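Local coordinates for glycosyl hydrolase family 2, TIM barrel domain protein (Parabacteroides merdae ATCC 43184, PDB 6DXU) that probably hydrolyses beta-glucuronides in the human gut, as a beta-glucuronidase of glycoside hydrolase family 2, at residues L97-P102 with G106-D111; N35-L40 with V162-R167; L222-S227 with C288-K293. One frame throughout, in Å; residues are numbered along the deposited sequence.

Contact 1. Residues L97-P102 with G106-D111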
loop_
_atom_site.group_PDB
_atom_site.type_symbol
_atom_site.label_atom_id
_atom_site.label_comp_id
_atom_site.label_asym_id
_atom_site.label_seq_id
_atom_site.Cartn_x
_atom_site.Cartn_y
_atom_site.Cartn_z
ATOM N N LEU D 97 16.150 15.562 -24.774
ATOM C CA LEU D 97 17.513 15.049 -24.804
ATOM C C LEU D 97 17.836 14.602 -26.203
ATOM O O LEU D 97 17.087 13.824 -26.792
ATOM C CB LEU D 97 17.688 13.851 -23.878
ATOM C CG LEU D 97 17.856 14.025 -22.386
ATOM C CD1 LEU D 97 17.885 12.630 -21.744
ATOM C CD2 LEU D 97 19.170 14.730 -22.191
ATOM N N ALA D 98 18.974 15.068 -26.711
ATOM C CA ALA D 98 19.506 14.604 -27.982
ATOM C C ALA D 98 20.429 13.429 -27.694
ATOM O O ALA D 98 21.580 13.616 -27.301
ATOM C CB ALA D 98 20.257 15.744 -28.669
ATOM N N ILE D 99 19.954 12.215 -27.933
ATOM C CA ILE D 99 20.700 11.014 -27.576
ATOM C C ILE D 99 21.312 10.412 -28.826
ATOM O O ILE D 99 20.619 10.227 -29.837
ATOM C CB ILE D 99 19.801 9.985 -26.865
ATOM C CG1 ILE D 99 19.278 10.576 -25.543
ATOM C CG2 ILE D 99 20.564 8.681 -26.685
ATOM C CD1 ILE D 99 18.290 9.685 -24.819
ATOM N N ASP D 100 22.610 10.113 -28.755
ATOM C CA ASP D 100 23.307 9.411 -29.832
ATOM C C ASP D 100 24.506 8.736 -29.154
ATOM O O ASP D 100 25.575 9.335 -29.032
ATOM C CB ASP D 100 23.747 10.357 -30.936
ATOM C CG ASP D 100 24.311 9.625 -32.154
ATOM O OD1 ASP D 100 24.389 10.243 -33.235
ATOM O OD2 ASP D 100 24.664 8.432 -32.032
ATOM N N ASN D 101 24.322 7.491 -28.758
ATOM C CA ASN D 101 25.338 6.796 -27.969
ATOM C C ASN D 101 26.511 6.409 -28.858
ATOM O O ASN D 101 26.315 5.690 -29.842
ATOM C CB ASN D 101 24.720 5.555 -27.308
ATOM C CG ASN D 101 25.583 4.997 -26.185
ATOM O OD1 ASN D 101 26.807 5.145 -26.185
ATOM N ND2 ASN D 101 24.945 4.370 -25.215
ATOM N N PRO D 102 27.729 6.863 -28.563
ATOM C CA PRO D 102 28.872 6.494 -29.412
ATOM C C PRO D 102 29.306 5.044 -29.255
ATOM O O PRO D 102 30.103 4.570 -30.073
ATOM C CB PRO D 102 29.971 7.461 -28.952
ATOM C CG PRO D 102 29.669 7.699 -27.530
ATOM C CD PRO D 102 28.138 7.709 -27.431
ATOM N N GLY D 106 25.480 0.366 -26.335
ATOM C CA GLY D 106 25.896 1.017 -25.110
ATOM C C GLY D 106 24.739 1.378 -24.187
ATOM O O GLY D 106 23.559 1.228 -24.508
ATOM N N ARG D 107 25.108 1.898 -23.019
ATOM C CA ARG D 107 24.164 2.293 -21.987
ATOM C C ARG D 107 24.105 3.805 -21.910
ATOM O O ARG D 107 25.097 4.494 -22.183
ATOM C CB ARG D 107 24.562 1.740 -20.607
ATOM C CG ARG D 107 24.923 0.263 -20.592
ATOM C CD ARG D 107 23.792 -0.613 -21.095
ATOM N NE ARG D 107 22.633 -0.623 -20.201
ATOM C CZ ARG D 107 21.565 -1.392 -20.382
ATOM N NH1 ARG D 107 21.508 -2.208 -21.429
ATOM N NH2 ARG D 107 20.550 -1.348 -19.527
ATOM N N ILE D 108 22.936 4.304 -21.503
ATOM C CA ILE D 108 22.697 5.725 -21.277
ATOM C C ILE D 108 22.407 5.893 -19.795
ATOM O O ILE D 108 21.392 5.378 -19.296
ATOM C CB ILE D 108 21.496 6.231 -22.099
ATOM C CG1 ILE D 108 21.623 5.833 -23.564
ATOM C CG2 ILE D 108 21.360 7.739 -21.976
ATOM C CD1 ILE D 108 20.283 5.882 -24.302
ATOM N N VAL D 109 23.259 6.632 -19.091
ATOM C CA VAL D 109 23.106 6.800 -17.654
ATOM C C VAL D 109 23.008 8.288 -17.345
ATOM O O VAL D 109 23.807 9.089 -17.847
ATOM C CB VAL D 109 24.262 6.146 -16.874
ATOM C CG1 VAL D 109 24.156 6.464 -15.402
ATOM C CG2 VAL D 109 24.260 4.632 -17.090
ATOM N N LEU D 110 22.041 8.650 -16.508
ATOM C CA LEU D 110 21.962 9.988 -15.939
ATOM C C LEU D 110 22.672 9.962 -14.599
ATOM O O LEU D 110 22.301 9.186 -13.716
ATOM C CB LEU D 110 20.514 10.432 -15.750
ATOM C CG LEU D 110 19.638 10.589 -16.990
ATOM C CD1 LEU D 110 18.175 10.851 -16.558
ATOM C CD2 LEU D 110 20.160 11.689 -17.892
ATOM N N ASP D 111 23.692 10.799 -14.450
ATOM C CA ASP D 111 24.550 10.786 -13.272
ATOM C C ASP D 111 24.375 12.119 -12.561
ATOM O O ASP D 111 24.800 13.159 -13.076
ATOM C CB ASP D 111 26.005 10.544 -13.689
ATOM C CG ASP D 111 26.978 10.628 -12.526
ATOM O OD1 ASP D 111 26.569 10.362 -11.379
ATOM O OD2 ASP D 111 28.159 10.948 -12.769
HETATM O O HOH W 1 22.428 3.513 -25.394
#
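Asn101 reaches across the short loop before strand 107-112 to the backbone of Gly106 and Arg107. From a CB that points toward the 106-111 segment, CG lies anti to the backbone N (chi1 -164°) and beside the carbonyl carbon, which directs the amide at the start of the strand; here CG comes within 4.1 Å of both Gly106 CA and Arg107 O. At the tip the two amide atoms part company. ND2 donates to Arg107 O at 3.0 Å, a bent and therefore weak bond (126° at the hydrogen). It also donates to a water 2.7 Å away, which in turn donates a hydrogen bond to Gly106 O, so one amide nitrogen serves two consecutive carbonyls, one directly and one through water. OD1 accepts from Tyr103 N, two residues on, the bond of an Asx turn. With an alanine here, Tyr103 N would probably lose its acceptor and the bridging water its hold on the 97-102 side. Farther back, Ile99 CG2 packs on Ile108 CD1 at 3.7 Å. Both isoleucines also rest on Val146 of helix 143-150, while strand 107-112 lies between strands 194-199 and 138-141.

Contact 2. Residues N35-L40 with V162-R167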
loop_
_atom_site.group_PDB
_atom_site.type_symbol
_atom_site.label_atom_id
_atom_site.label_comp_id
_atom_site.label_asym_id
_atom_site.label_seq_id
_atom_site.Cartn_x
_atom_site.Cartn_y
_atom_site.Cartn_z
ATOM N N ASN D 35 22.425 23.185 -21.014
ATOM C CA ASN D 35 21.638 24.078 -21.857
ATOM C C ASN D 35 20.256 23.509 -22.189
ATOM O O ASN D 35 20.015 22.307 -22.111
ATOM C CB ASN D 35 22.396 24.363 -23.149
ATOM C CG ASN D 35 23.683 25.110 -22.898
ATOM O OD1 ASN D 35 23.683 26.142 -22.230
ATOM N ND2 ASN D 35 24.784 24.595 -23.416
ATOM N N ASN D 36 19.336 24.408 -22.565
ATOM C CA ASN D 36 18.030 24.019 -23.127
ATOM C C ASN D 36 17.145 23.330 -22.092
ATOM O O ASN D 36 16.472 22.339 -22.390
ATOM C CB ASN D 36 18.207 23.139 -24.369
ATOM C CG ASN D 36 19.031 23.845 -25.437
ATOM O OD1 ASN D 36 18.793 25.015 -25.738
ATOM N ND2 ASN D 36 20.032 23.163 -25.968
ATOM N N TRP D 37 17.150 23.858 -20.871
ATOM C CA TRP D 37 16.252 23.412 -19.816
ATOM C C TRP D 37 15.193 24.470 -19.542
ATOM O O TRP D 37 15.421 25.663 -19.754
ATOM C CB TRP D 37 17.021 23.122 -18.526
ATOM C CG TRP D 37 17.830 21.853 -18.578
ATOM C CD1 TRP D 37 19.119 21.719 -19.001
ATOM C CD2 TRP D 37 17.410 20.552 -18.146
ATOM N NE1 TRP D 37 19.522 20.410 -18.887
ATOM C CE2 TRP D 37 18.494 19.673 -18.354
ATOM C CE3 TRP D 37 16.218 20.043 -17.618
ATOM C CZ2 TRP D 37 18.429 18.312 -18.042
ATOM C CZ3 TRP D 37 16.149 18.688 -17.309
ATOM C CH2 TRP D 37 17.243 17.839 -17.520
ATOM N N GLU D 38 14.043 24.021 -19.051
ATOM C CA GLU D 38 13.027 24.911 -18.512
ATOM C C GLU D 38 12.659 24.483 -17.102
ATOM O O GLU D 38 12.668 23.292 -16.772
ATOM C CB GLU D 38 11.796 24.926 -19.388
ATOM C CG GLU D 38 12.060 25.478 -20.776
ATOM C CD GLU D 38 10.862 25.286 -21.680
ATOM O OE1 GLU D 38 10.098 26.255 -21.863
ATOM O OE2 GLU D 38 10.666 24.154 -22.181
ATOM N N TYR D 39 12.288 25.466 -16.286
ATOM C CA TYR D 39 12.039 25.267 -14.867
ATOM C C TYR D 39 10.645 25.773 -14.524
ATOM O O TYR D 39 10.249 26.857 -14.969
ATOM C CB TYR D 39 13.078 26.020 -14.032
ATOM C CG TYR D 39 12.680 26.257 -12.590
ATOM C CD1 TYR D 39 12.492 25.195 -11.728
ATOM C CD2 TYR D 39 12.525 27.541 -12.086
ATOM C CE1 TYR D 39 12.129 25.399 -10.408
ATOM C CE2 TYR D 39 12.176 27.755 -10.762
ATOM C CZ TYR D 39 11.980 26.668 -9.930
ATOM O OH TYR D 39 11.623 26.835 -8.610
ATOM N N LEU D 40 9.913 25.001 -13.720
ATOM C CA LEU D 40 8.612 25.421 -13.207
ATOM C C LEU D 40 8.634 25.332 -11.685
ATOM O O LEU D 40 8.824 24.247 -11.124
ATOM C CB LEU D 40 7.479 24.559 -13.766
ATOM C CG LEU D 40 6.095 24.948 -13.228
ATOM C CD1 LEU D 40 5.673 26.298 -13.840
ATOM C CD2 LEU D 40 5.073 23.898 -13.561
ATOM N N VAL D 162 14.325 12.911 -26.830
ATOM C CA VAL D 162 13.671 12.161 -25.762
ATOM C C VAL D 162 13.308 13.139 -24.650
ATOM O O VAL D 162 14.193 13.804 -24.105
ATOM C CB VAL D 162 14.570 11.040 -25.217
ATOM C CG1 VAL D 162 13.874 10.309 -24.058
ATOM C CG2 VAL D 162 14.963 10.076 -26.345
ATOM N N PRO D 163 12.036 13.256 -24.265
ATOM C CA PRO D 163 11.689 14.194 -23.196
ATOM C C PRO D 163 12.121 13.624 -21.855
ATOM O O PRO D 163 11.736 12.516 -21.471
ATOM C CB PRO D 163 10.158 14.317 -23.299
ATOM C CG PRO D 163 9.723 13.065 -23.961
ATOM C CD PRO D 163 10.855 12.569 -24.817
ATOM N N LEU D 164 12.892 14.417 -21.132
ATOM C CA LEU D 164 13.354 14.109 -19.792
ATOM C C LEU D 164 12.715 15.141 -18.883
ATOM O O LEU D 164 12.871 16.344 -19.111
ATOM C CB LEU D 164 14.888 14.185 -19.720
ATOM C CG LEU D 164 15.517 14.063 -18.334
ATOM C CD1 LEU D 164 15.194 12.722 -17.712
ATOM C CD2 LEU D 164 17.043 14.276 -18.400
ATOM N N SER D 165 11.982 14.679 -17.875
ATOM C CA SER D 165 11.319 15.567 -16.935
ATOM C C SER D 165 11.744 15.130 -15.548
ATOM O O SER D 165 11.738 13.932 -15.244
ATOM C CB SER D 165 9.780 15.502 -17.074
ATOM O OG SER D 165 9.404 15.634 -18.443
ATOM N N ILE D 166 12.115 16.093 -14.709
ATOM C CA ILE D 166 12.670 15.799 -13.395
ATOM C C ILE D 166 11.930 16.661 -12.386
ATOM O O ILE D 166 11.816 17.876 -12.565
ATOM C CB ILE D 166 14.185 16.075 -13.338
ATOM C CG1 ILE D 166 14.931 15.152 -14.316
ATOM C CG2 ILE D 166 14.685 15.889 -11.906
ATOM C CD1 ILE D 166 16.441 15.512 -14.553
ATOM N N ARG D 167 11.407 16.031 -11.347
ATOM C CA ARG D 167 10.762 16.736 -10.255
ATOM C C ARG D 167 11.732 16.762 -9.084
ATOM O O ARG D 167 12.246 15.713 -8.688
ATOM C CB ARG D 167 9.451 16.033 -9.871
ATOM C CG ARG D 167 8.652 16.705 -8.739
ATOM C CD ARG D 167 7.492 15.760 -8.331
ATOM N NE ARG D 167 6.491 16.371 -7.453
ATOM C CZ ARG D 167 6.525 16.329 -6.121
ATOM N NH1 ARG D 167 7.540 15.750 -5.494
ATOM N NH2 ARG D 167 5.537 16.869 -5.411
#
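This is a buried, purely apolar contact between next-nearest strands of one antiparallel sheet: strands 37-41 and 162-169 flank strand 90-97, and Trp37 spans the gap over it. The sheet belongs to the sugar-binding domain of the family 2 hydrolases, a jelly-roll beta-sandwich. A single ring carbon does the touching. CH2, on the six-membered ring of the indole, lies 3.7 Å from Leu164 CD2 and 3.9 Å from Ile166 CD1, and both methyls approach the ring obliquely. Trp37 CG is anti to the carbonyl carbon (chi1 -73°), and the indole stands across its CB-CG bond (chi2 89°), which carries the benzo ring toward strand 162-169. From that strand Leu164 and Ile166, two residues apart, project from the same face, and Ile166 reaches the ring with its CD1. The indole also touches Tyr93 and Thr95 of the strand between. The indole nitrogen takes no part in this packing; NE1 makes a weak hydrogen bond to Leu33 O. With no polar bond across the contact, its cohesion comes from dispersion and the exclusion of water, and depends on shape rather than on direction.

Contact 3. Residues L222-S227 with C288-K293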
loop_
_atom_site.group_PDB
_atom_site.type_symbol
_atom_site.label_atom_id
_atom_site.label_comp_id
_atom_site.label_asym_id
_atom_site.label_seq_id
_atom_site.Cartn_x
_atom_site.Cartn_y
_atom_site.Cartn_z
ATOM N N LEU D 222 48.761 -1.110 -2.328
ATOM C CA LEU D 222 47.565 -0.698 -3.048
ATOM C C LEU D 222 46.789 -1.946 -3.441
ATOM O O LEU D 222 47.346 -2.857 -4.063
ATOM C CB LEU D 222 47.917 0.146 -4.279
ATOM C CG LEU D 222 46.727 0.503 -5.178
ATOM C CD1 LEU D 222 45.777 1.470 -4.463
ATOM C CD2 LEU D 222 47.204 1.107 -6.493
ATOM N N LYS D 223 45.521 -2.006 -3.042
ATOM C CA LYS D 223 44.586 -3.022 -3.503
ATOM C C LYS D 223 43.557 -2.338 -4.386
ATOM O O LYS D 223 42.961 -1.334 -3.979
ATOM C CB LYS D 223 43.885 -3.727 -2.339
ATOM C CG LYS D 223 44.777 -4.631 -1.499
ATOM C CD LYS D 223 43.936 -5.423 -0.492
ATOM C CE LYS D 223 44.617 -5.513 0.866
ATOM N NZ LYS D 223 43.997 -6.595 1.686
ATOM N N VAL D 224 43.383 -2.855 -5.594
ATOM C CA VAL D 224 42.472 -2.285 -6.575
ATOM C C VAL D 224 41.261 -3.202 -6.632
ATOM O O VAL D 224 41.362 -4.342 -7.104
ATOM C CB VAL D 224 43.120 -2.148 -7.955
ATOM C CG1 VAL D 224 42.117 -1.599 -8.953
ATOM C CG2 VAL D 224 44.385 -1.253 -7.897
ATOM N N LYS D 225 40.123 -2.719 -6.143
ATOM C CA LYS D 225 38.890 -3.493 -6.158
ATOM C C LYS D 225 37.854 -2.774 -7.008
ATOM O O LYS D 225 37.791 -1.541 -7.047
ATOM C CB LYS D 225 38.343 -3.721 -4.739
ATOM C CG LYS D 225 39.235 -4.589 -3.866
ATOM C CD LYS D 225 38.771 -4.592 -2.413
ATOM C CE LYS D 225 39.656 -5.489 -1.548
ATOM N NZ LYS D 225 39.301 -5.370 -0.106
ATOM N N THR D 226 37.035 -3.553 -7.699
ATOM C CA THR D 226 36.061 -2.958 -8.591
ATOM C C THR D 226 34.782 -3.781 -8.580
ATOM O O THR D 226 34.780 -4.960 -8.219
ATOM C CB THR D 226 36.615 -2.839 -10.014
ATOM O OG1 THR D 226 35.730 -2.028 -10.795
ATOM C CG2 THR D 226 36.748 -4.201 -10.657
ATOM N N SER D 227 33.689 -3.112 -8.927
ATOM C CA SER D 227 32.407 -3.742 -9.221
ATOM C C SER D 227 32.068 -3.444 -10.673
ATOM O O SER D 227 32.108 -2.283 -11.090
ATOM C CB SER D 227 31.299 -3.208 -8.306
ATOM O OG SER D 227 31.565 -3.522 -6.948
ATOM N N CYS D 288 45.504 5.500 -10.966
ATOM C CA CYS D 288 45.225 4.132 -11.362
ATOM C C CYS D 288 44.355 4.189 -12.612
ATOM O O CYS D 288 43.294 4.824 -12.608
ATOM C CB CYS D 288 44.553 3.361 -10.222
ATOM S SG CYS D 288 44.143 1.630 -10.628
ATOM N N GLU D 289 44.820 3.557 -13.684
ATOM C CA GLU D 289 44.135 3.561 -14.971
ATOM C C GLU D 289 43.636 2.148 -15.246
ATOM O O GLU D 289 44.432 1.209 -15.281
ATOM C CB GLU D 289 45.081 4.045 -16.071
ATOM C CG GLU D 289 44.539 3.986 -17.486
ATOM C CD GLU D 289 45.582 4.419 -18.509
ATOM O OE1 GLU D 289 46.608 3.711 -18.656
ATOM O OE2 GLU D 289 45.379 5.469 -19.153
ATOM N N LEU D 290 42.320 1.995 -15.432
ATOM C CA LEU D 290 41.707 0.686 -15.636
ATOM C C LEU D 290 41.106 0.633 -17.031
ATOM O O LEU D 290 40.400 1.562 -17.440
ATOM C CB LEU D 290 40.613 0.406 -14.597
ATOM C CG LEU D 290 41.011 0.423 -13.124
ATOM C CD1 LEU D 290 39.872 -0.092 -12.238
ATOM C CD2 LEU D 290 42.248 -0.402 -12.921
ATOM N N THR D 291 41.366 -0.462 -17.745
ATOM C CA THR D 291 40.839 -0.673 -19.089
ATOM C C THR D 291 40.099 -1.999 -19.136
ATOM O O THR D 291 40.608 -3.009 -18.647
ATOM C CB THR D 291 41.965 -0.668 -20.126
ATOM O OG1 THR D 291 42.593 0.617 -20.122
ATOM C CG2 THR D 291 41.428 -0.958 -21.515
ATOM N N VAL D 292 38.896 -2.004 -19.695
ATOM C CA VAL D 292 38.168 -3.251 -19.883
ATOM C C VAL D 292 37.905 -3.418 -21.376
ATOM O O VAL D 292 37.248 -2.575 -22.004
ATOM C CB VAL D 292 36.883 -3.308 -19.036
ATOM C CG1 VAL D 292 36.086 -2.042 -19.170
ATOM C CG2 VAL D 292 36.066 -4.546 -19.400
ATOM N N LYS D 293 38.415 -4.510 -21.936
ATOM C CA LYS D 293 38.381 -4.781 -23.368
ATOM C C LYS D 293 37.601 -6.058 -23.656
ATOM O O LYS D 293 37.766 -7.067 -22.969
ATOM C CB LYS D 293 39.796 -4.951 -23.945
ATOM C CG LYS D 293 40.608 -3.677 -24.098
ATOM C CD LYS D 293 41.936 -3.954 -24.825
#
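Strands 219-229 and 286-294 face each other from two different sheets, and no hydrogen bond joins segments 222-227 and 288-293. Within these segments the nearest CA atoms are those of Val224 and Cys288, 8.5 Å apart; from there the backbones run in the same general direction but spread, so that the touching falls in the first half of each segment. Val224 is the residue both partners meet. Its CG1, anti to the backbone N (chi1 178°), extends to Leu290 CD2 at 4.1 Å, and the two side chains slide past one another in opposite directions. The other branch, CG2, meets Cys288 SG at 4.0 Å. That sulfur lies almost as near CG1, at 4.2 Å, so it sits against both methyls of the valine as an apolar neighbour. Around this group the packing continues: Leu290 also leans on Phe204 and Ile207 of strand 203-213, on Leu267 of strand 263-273 and on Val241 of strand 237-244, which Cys288 touches too. Alternating residues pointing inward from two opposed antiparallel sheets are characteristic of a beta-sandwich, here consistent with the immunoglobulin-like domain that follows the sugar-binding domain in family 2 hydrolases.

Contacts 1 and 2 share the sugar-binding domain, the first nested along the chain within the loop closed by the second. Their centres are 16 Å apart and they touch directly: Leu97 N and Val162 O, 2.7 Å apart, probably form a hydrogen bond, while Leu110 CD1 packs on Leu164 CD1 at 3.7 Å. Leu164 of contact 2 packs against both Leu97 and Leu110 from the segments of contact 1. Contact 3 belongs to the next domain; its nearest atoms are about 11 Å from contact 1 and about 24 Å from contact 2. A bound bicine lies about 10 Å from the side chain of Val224, in a pocket that includes Met270, a neighbour of Leu222.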